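Local structure of RNA 2'-o-ribose methyltransferase (Thermus thermophilus, 1IPA) at residues E32-I37 with Q62-A67; A174-V179 with G220-W225. The protein probably binds RNA and methylates the 2'-hydroxyl of a ribose, as a member of the TrmH family of knotted methyltransferases. All coordinates share one frame; numbering follows the deposited sequence.

Interaction 1 (E32-I37 with Q62-A67)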
# COMPACT_ATOMS: atom_id res chain seq x y z
N GLU A 32 -12.68 5.98 -0.76
CA GLU A 32 -12.75 7.44 -0.86
C GLU A 32 -11.81 8.01 -1.94
O GLU A 32 -10.62 7.71 -1.96
CB GLU A 32 -12.42 8.06 0.51
CG GLU A 32 -12.18 9.56 0.52
CD GLU A 32 -12.21 10.15 1.95
OE1 GLU A 32 -11.68 9.52 2.89
OE2 GLU A 32 -12.75 11.26 2.11
N GLY A 33 -12.36 8.83 -2.83
CA GLY A 33 -11.56 9.43 -3.87
C GLY A 33 -11.82 8.90 -5.26
O GLY A 33 -11.86 7.68 -5.48
N ALA A 34 -11.99 9.81 -6.21
CA ALA A 34 -12.26 9.45 -7.60
C ALA A 34 -11.17 8.61 -8.25
O ALA A 34 -11.47 7.70 -9.04
CB ALA A 34 -12.49 10.71 -8.42
N ARG A 35 -9.91 8.89 -7.93
CA ARG A 35 -8.84 8.11 -8.54
C ARG A 35 -8.76 6.72 -7.90
O ARG A 35 -8.63 5.72 -8.60
CB ARG A 35 -7.48 8.81 -8.42
CG ARG A 35 -6.45 8.22 -9.38
CD ARG A 35 -6.94 8.35 -10.81
NE ARG A 35 -6.55 7.24 -11.67
CZ ARG A 35 -5.41 7.16 -12.35
NH1 ARG A 35 -4.51 8.13 -12.28
NH2 ARG A 35 -5.17 6.10 -13.13
N GLU A 36 -8.85 6.66 -6.57
CA GLU A 36 -8.82 5.38 -5.88
C GLU A 36 -9.96 4.50 -6.39
O GLU A 36 -9.77 3.34 -6.70
CB GLU A 36 -8.96 5.56 -4.37
CG GLU A 36 -7.78 6.23 -3.69
CD GLU A 36 -7.57 7.67 -4.16
OE1 GLU A 36 -8.55 8.31 -4.58
OE2 GLU A 36 -6.42 8.15 -4.09
N ILE A 37 -11.15 5.08 -6.50
CA ILE A 37 -12.31 4.35 -6.99
C ILE A 37 -12.06 3.83 -8.41
O ILE A 37 -12.38 2.69 -8.73
CB ILE A 37 -13.58 5.23 -6.98
CG1 ILE A 37 -14.04 5.47 -5.54
CG2 ILE A 37 -14.67 4.59 -7.80
CD1 ILE A 37 -15.11 6.53 -5.39
N GLN A 62 -16.28 13.81 -11.58
CA GLN A 62 -17.39 13.79 -12.51
C GLN A 62 -17.21 12.73 -13.61
O GLN A 62 -18.17 12.05 -13.97
CB GLN A 62 -17.56 15.18 -13.15
CG GLN A 62 -18.94 15.42 -13.76
CD GLN A 62 -20.05 15.41 -12.72
OE1 GLN A 62 -20.03 16.19 -11.76
NE2 GLN A 62 -21.04 14.53 -12.91
N GLN A 63 -16.00 12.59 -14.13
CA GLN A 63 -15.77 11.60 -15.17
C GLN A 63 -15.75 10.19 -14.59
O GLN A 63 -16.06 9.23 -15.29
CB GLN A 63 -14.47 11.89 -15.94
CG GLN A 63 -13.17 11.87 -15.15
CD GLN A 63 -12.53 10.49 -15.05
OE1 GLN A 63 -12.68 9.66 -15.95
NE2 GLN A 63 -11.80 10.25 -13.97
N VAL A 64 -15.39 10.06 -13.32
CA VAL A 64 -15.39 8.74 -12.68
C VAL A 64 -16.85 8.39 -12.41
O VAL A 64 -17.26 7.25 -12.61
CB VAL A 64 -14.63 8.73 -11.33
CG1 VAL A 64 -14.72 7.35 -10.70
CG2 VAL A 64 -13.18 9.10 -11.55
N TYR A 65 -17.61 9.38 -11.96
CA TYR A 65 -19.03 9.20 -11.67
C TYR A 65 -19.74 8.79 -12.95
O TYR A 65 -20.59 7.89 -12.94
CB TYR A 65 -19.63 10.51 -11.15
CG TYR A 65 -21.08 10.42 -10.71
CD1 TYR A 65 -21.80 11.57 -10.39
CD2 TYR A 65 -21.72 9.19 -10.58
CE1 TYR A 65 -23.12 11.50 -9.95
CE2 TYR A 65 -23.05 9.10 -10.15
CZ TYR A 65 -23.74 10.26 -9.84
OH TYR A 65 -25.04 10.19 -9.40
N ALA A 66 -19.39 9.44 -14.05
CA ALA A 66 -19.99 9.13 -15.34
C ALA A 66 -19.73 7.67 -15.71
O ALA A 66 -20.66 6.95 -16.08
CB ALA A 66 -19.42 10.05 -16.41
N ALA A 67 -18.48 7.25 -15.60
CA ALA A 67 -18.09 5.88 -15.95
C ALA A 67 -18.50 4.82 -14.93
O ALA A 67 -17.67 4.02 -14.49
CB ALA A 67 -16.58 5.82 -16.16
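Two helices of the amino-terminal eL30-like domain, 34-42 and 59-66, meet here through Ala34, Ile37 and Val64, all buried. Val64 turns both methyls to the first turn of helix 34-42. Val64 CG2 lies 3.6 Å from Ala34 CB and 3.3 Å from Ala34 O, so one branch touches both the methyl and the carbonyl oxygen. The other branch, Val64 CG1, is carried anti to the backbone N (chi1 178°), which brings it to 4.0 Å from Ile37 CG2. No hydrogen bond crosses the interface; methyls meet methyls, and Val64 also rests on the Ala34 carbonyl oxygen. Alanine suits its place because a single methyl lets the backbones close to 6.0 Å between Ala34 CA and Val64 CA. Branched Ile37 also reaches Leu96 and Ala98, and Val64 reaches Leu96, so both side chains pack on strand 96-101 as well as on each other. Gly33, the N-cap, has a positive phi of 110° at which a side chain would collide with the preceding carbonyl oxygen; its own O accepts from Ile37 N. Helices laid side by side against one mixed sheet are what the eL30-like fold is built from.

Interaction 2 (A174-V179 with G220-W225); sequences ASESEV and GLRAAW
Glu176 reaches across from the first turn of its helix and sets one carboxylate oxygen, OE2, between Trp225 and Arg222. The indole N-H of Trp225 points at it, with Trp225 NE1 to Glu176 OE2 at 3.3 Å and an N-H...O angle of 162°. The oxygen lies near the ring plane of Trp225, yet the donor comes from above the carboxylate plane, 60° out of it, and the bond, though fairly straight, is long. Arg222 adds a salt bridge from NE, 3.6 Å from Glu176 OE2 and equally near OE1, with its guanidinium turned nearly parallel to the carboxylate (9° between the planes). Glutamate is long enough for this: its chain is extended beyond CG, and Glu176 CB still rests 4.0 Å from Trp225 CZ2. Farther along the indole, Val179 CG1 meets the ring edge at Trp225 CH2, 3.7 Å away, an apolar partner for the benzene end as the acid is a polar one for the pyrrole end. A leucine in place of Trp225 would probably leave Glu176 without its N-H donor and open a gap beside Val179. Behind this shell, Ser175 is the N-cap and its pairing with Glu178 fits a capping box, though the side-chain positions are less certain, at the start of the helix that presents Glu176 and Val179; Arg222 is likewise the N-cap of helix 223-228. Trp225 also packs on Val120 and Val122, and Glu176 touches Val122. The contact thus ties the beginnings of helices 176-185 and 223-228 together over strand 117-122, in the middle of the parallel sheet.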
# COMPACT_ATOMS: atom_id res chain seq x y z
N ALA A 174 3.70 -12.53 5.71
CA ALA A 174 4.13 -13.80 6.26
C ALA A 174 5.10 -13.49 7.39
O ALA A 174 5.57 -12.35 7.51
CB ALA A 174 4.80 -14.64 5.20
N SER A 175 5.41 -14.48 8.21
CA SER A 175 6.33 -14.28 9.32
C SER A 175 7.73 -14.07 8.76
O SER A 175 8.04 -14.51 7.65
CB SER A 175 6.33 -15.50 10.24
OG SER A 175 6.89 -16.62 9.58
N GLU A 176 8.58 -13.41 9.54
CA GLU A 176 9.95 -13.16 9.11
C GLU A 176 10.62 -14.47 8.69
O GLU A 176 11.24 -14.53 7.64
CB GLU A 176 10.73 -12.49 10.24
CG GLU A 176 10.06 -11.23 10.77
CD GLU A 176 10.93 -10.40 11.71
OE1 GLU A 176 10.41 -9.44 12.31
OE2 GLU A 176 12.14 -10.70 11.84
N SER A 177 10.47 -15.51 9.50
CA SER A 177 11.06 -16.82 9.20
C SER A 177 10.51 -17.36 7.89
O SER A 177 11.26 -17.89 7.07
CB SER A 177 10.74 -17.84 10.31
OG SER A 177 10.93 -17.29 11.60
N GLU A 178 9.20 -17.22 7.70
CA GLU A 178 8.55 -17.68 6.48
C GLU A 178 9.05 -16.96 5.24
O GLU A 178 9.27 -17.57 4.19
CB GLU A 178 7.03 -17.50 6.59
CG GLU A 178 6.33 -18.49 7.51
CD GLU A 178 4.89 -18.10 7.78
OE1 GLU A 178 4.66 -17.11 8.51
OE2 GLU A 178 3.98 -18.78 7.25
N VAL A 179 9.21 -15.64 5.36
CA VAL A 179 9.69 -14.84 4.24
C VAL A 179 11.15 -15.15 3.95
O VAL A 179 11.54 -15.26 2.80
CB VAL A 179 9.52 -13.33 4.54
CG1 VAL A 179 10.30 -12.49 3.54
CG2 VAL A 179 8.04 -12.97 4.47
N GLY A 220 16.92 -1.00 13.42
CA GLY A 220 17.62 -1.71 12.36
C GLY A 220 17.04 -3.09 12.14
O GLY A 220 16.12 -3.52 12.85
N LEU A 221 17.57 -3.80 11.15
CA LEU A 221 17.11 -5.14 10.84
C LEU A 221 17.79 -6.10 11.82
O LEU A 221 18.97 -5.93 12.14
CB LEU A 221 17.48 -5.52 9.40
CG LEU A 221 16.74 -4.81 8.27
CD1 LEU A 221 17.42 -5.10 6.95
CD2 LEU A 221 15.30 -5.28 8.23
N ARG A 222 17.04 -7.10 12.29
CA ARG A 222 17.58 -8.08 13.22
C ARG A 222 18.75 -8.82 12.58
O ARG A 222 18.92 -8.77 11.36
CB ARG A 222 16.51 -9.10 13.62
CG ARG A 222 15.25 -8.48 14.16
CD ARG A 222 14.23 -9.55 14.56
NE ARG A 222 12.93 -8.96 14.86
CZ ARG A 222 12.72 -8.03 15.79
NH1 ARG A 222 13.73 -7.58 16.52
NH2 ARG A 222 11.50 -7.55 15.98
N ALA A 223 19.54 -9.50 13.40
CA ALA A 223 20.70 -10.24 12.90
C ALA A 223 20.28 -11.25 11.84
O ALA A 223 20.98 -11.44 10.85
CB ALA A 223 21.40 -10.95 14.06
N ALA A 224 19.13 -11.88 12.05
CA ALA A 224 18.62 -12.87 11.11
C ALA A 224 18.67 -12.37 9.67
O ALA A 224 19.10 -13.09 8.78
CB ALA A 224 17.19 -13.24 11.48
N TRP A 225 18.23 -11.13 9.46
CA TRP A 225 18.23 -10.55 8.11
C TRP A 225 19.63 -10.20 7.61
O TRP A 225 19.90 -10.34 6.42
CB TRP A 225 17.36 -9.29 8.06
CG TRP A 225 15.91 -9.60 8.24
CD1 TRP A 225 15.21 -9.61 9.40
CD2 TRP A 225 15.01 -10.06 7.22
NE1 TRP A 225 13.93 -10.05 9.18
CE2 TRP A 225 13.78 -10.33 7.85
CE3 TRP A 225 15.12 -10.27 5.83
CZ2 TRP A 225 12.66 -10.80 7.15
CZ3 TRP A 225 14.02 -10.73 5.14
CH2 TRP A 225 12.80 -11.00 5.80

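Interactions 1 and 2 lie on opposite sides of the chain's centre, with centres 39 Å apart and nearest atoms about 24 Å apart, so neither can touch the other. Interaction 1 is complete before interaction 2 begins along the chain, and the two belong to different parts of the protein, the presumed substrate-binding part and the SpoU methylase part. Each joins the starting turn of one helix to a second helix beside a beta-sheet, but the first has no hydrogen bond or salt bridge across it and the second has both. Interaction 2 belongs to the part whose trefoil knot, in SpoU-type enzymes, forms the cofactor site; neither contact can be placed in that site here.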